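PDB 6DR3: penicillin-binding protein activator LpoA from Escherichia coli, which acts as an outer-membrane lipoprotein that is essential for PBP1a function and stimulates its transpeptidase activity in peptidoglycan synthesis, seen here as the helical, TPR-like amino-terminal domain. Local coordinates for residues A[48-51]-A[52-56]. Sequence-based numbering, arbitrary orientation.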
ATOM      1  N   GLY A  48     -16.332   4.264   2.071  1.00 24.49           N
ATOM      2  CA  GLY A  48     -16.838   4.235   3.428  1.00 27.21           C
ATOM      3  C   GLY A  48     -18.228   3.661   3.574  1.00 28.38           C
ATOM      4  O   GLY A  48     -18.815   3.776   4.657  1.00 28.19           O
ATOM      5  N   LYS A  49     -18.770   3.051   2.522  1.00 25.06           N
ATOM      6  CA  LYS A  49     -20.100   2.444   2.559  1.00 28.26           C
ATOM      7  C   LYS A  49     -19.961   0.968   2.930  1.00 26.09           C
ATOM      8  O   LYS A  49     -20.205   0.056   2.136  1.00 23.34           O
ATOM      9  CB  LYS A  49     -20.799   2.623   1.217  1.00 28.56           C
ATOM     10  CG  LYS A  49     -21.220   4.053   0.916  1.00 31.08           C
ATOM     11  CD  LYS A  49     -21.049   4.385  -0.557  1.00 30.07           C
ATOM     12  CE  LYS A  49     -22.106   5.363  -1.041  1.00 33.73           C
ATOM     13  NZ  LYS A  49     -22.207   6.564  -0.178  1.00 32.12           N
ATOM     14  N   THR A  50     -19.553   0.747   4.183  1.00 22.05           N
ATOM     15  CA  THR A  50     -19.196  -0.598   4.621  1.00 25.76           C
ATOM     16  C   THR A  50     -20.406  -1.525   4.626  1.00 25.11           C
ATOM     17  O   THR A  50     -20.307  -2.682   4.200  1.00 22.41           O
ATOM     18  CB  THR A  50     -18.557  -0.545   6.010  1.00 30.03           C
ATOM     19  OG1 THR A  50     -17.538   0.463   6.030  1.00 35.30           O
ATOM     20  CG2 THR A  50     -17.931  -1.889   6.363  1.00 29.11           C
ATOM     21  N   GLY A  51     -21.554  -1.037   5.099  1.00 27.88           N
ATOM     22  CA  GLY A  51     -22.743  -1.873   5.134  1.00 27.90           C
ATOM     23  C   GLY A  51     -23.107  -2.421   3.766  1.00 28.08           C
ATOM     24  O   GLY A  51     -23.327  -3.624   3.602  1.00 27.67           O
ATOM     25  N   GLN A  52     -23.174  -1.543   2.764  1.00 24.08           N
ATOM     26  CA  GLN A  52     -23.530  -1.993   1.422  1.00 26.34           C
ATOM     27  C   GLN A  52     -22.443  -2.872   0.817  1.00 23.29           C
ATOM     28  O   GLN A  52     -22.752  -3.802   0.064  1.00 24.39           O
ATOM     29  CB  GLN A  52     -23.817  -0.792   0.519  1.00 31.20           C
ATOM     30  CG  GLN A  52     -25.169  -0.142   0.792  1.00 41.51           C
ATOM     31  CD  GLN A  52     -25.572   0.857  -0.276  1.00 44.06           C
ATOM     32  OE1 GLN A  52     -24.732   1.560  -0.835  1.00 40.03           O
ATOM     33  NE2 GLN A  52     -26.866   0.921  -0.564  1.00 50.34           N
ATOM     34  N   ALA A  53     -21.173  -2.604   1.132  1.00 20.48           N
ATOM     35  CA  ALA A  53     -20.103  -3.482   0.670  1.00 19.79           C
ATOM     36  C   ALA A  53     -20.293  -4.893   1.214  1.00 23.03           C
ATOM     37  O   ALA A  53     -20.204  -5.877   0.470  1.00 22.33           O
ATOM     38  CB  ALA A  53     -18.743  -2.922   1.089  1.00 20.61           C
ATOM     39  N   VAL A  54     -20.557  -5.006   2.517  1.00 21.90           N
ATOM     40  CA  VAL A  54     -20.793  -6.310   3.134  1.00 23.15           C
ATOM     41  C   VAL A  54     -21.960  -7.015   2.453  1.00 23.48           C
ATOM     42  O   VAL A  54     -21.856  -8.178   2.049  1.00 26.00           O
ATOM     43  CB  VAL A  54     -21.036  -6.147   4.647  1.00 27.58           C
ATOM     44  CG1 VAL A  54     -21.550  -7.445   5.271  1.00 29.36           C
ATOM     45  CG2 VAL A  54     -19.761  -5.701   5.340  1.00 28.36           C
ATOM     46  N   GLU A  55     -23.093  -6.322   2.321  1.00 22.49           N
ATOM     47  CA  GLU A  55     -24.282  -6.956   1.763  1.00 24.88           C
ATOM     48  C   GLU A  55     -24.036  -7.426   0.334  1.00 25.00           C
ATOM     49  O   GLU A  55     -24.370  -8.560  -0.024  1.00 22.54           O
ATOM     50  CB  GLU A  55     -25.467  -5.992   1.818  1.00 28.67           C
ATOM     51  CG  GLU A  55     -26.732  -6.524   1.157  1.00 33.12           C
ATOM     52  CD  GLU A  55     -27.141  -7.882   1.693  1.00 38.06           C
ATOM     53  OE1 GLU A  55     -26.809  -8.184   2.859  1.00 40.01           O
ATOM     54  OE2 GLU A  55     -27.790  -8.648   0.949  1.00 41.21           O
ATOM     55  N   LEU A  56     -23.449  -6.564  -0.499  1.00 25.81           N
ATOM     56  CA  LEU A  56     -23.170  -6.957  -1.875  1.00 27.00           C
ATOM     57  C   LEU A  56     -22.140  -8.077  -1.928  1.00 27.20           C
ATOM     58  O   LEU A  56     -22.201  -8.935  -2.815  1.00 24.03           O
ATOM     59  CB  LEU A  56     -22.692  -5.747  -2.678  1.00 25.28           C
ATOM     60  CG  LEU A  56     -22.754  -5.860  -4.205  1.00 26.11           C
ATOM     61  CD1 LEU A  56     -24.178  -6.134  -4.690  1.00 25.83           C
ATOM     62  CD2 LEU A  56     -22.215  -4.588  -4.844  1.00 28.56           C
TER
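K49 accepts a hydrogen bond on its carbonyl O from A53 N, 3.0 Å away, and this bond opens the first turn of helix 50-58. K49 is the N-cap residue. The next two bonds follow the same i to i+4 pattern: V54 N reaches T50 O at 2.9 Å, and E55 N reaches G51 O at 3.0 Å. All three are fairly straight, with N-H...O angles of 158° to 169°.

Side-chain contacts are few and involve mostly backbone oxygens. A53 CB lies 3.5 Å from both K49 O and T50 O. V54 sets CG1 anti to its backbone N (chi1 169°), which brings CG2 beside that N and to 3.3 Å from T50 O. The same methyl faces T50 CG2 loosely, at 4.4 Å.

Before helix 50-58, G48 ends helix 30-47 in a Schellman motif with positive phi, and K49 centres an inverse gamma turn with a weak T50 N to G48 O bond. E55 OE2 is hydrogen-bonded to Q59 NE2.

Main-chain bonds therefore hold the start of the second helix in this tight helix-turn-helix connection of a TPR-like domain. A53 and L56 pack it on helix 30-47, T50 and V54 on helix 66-82.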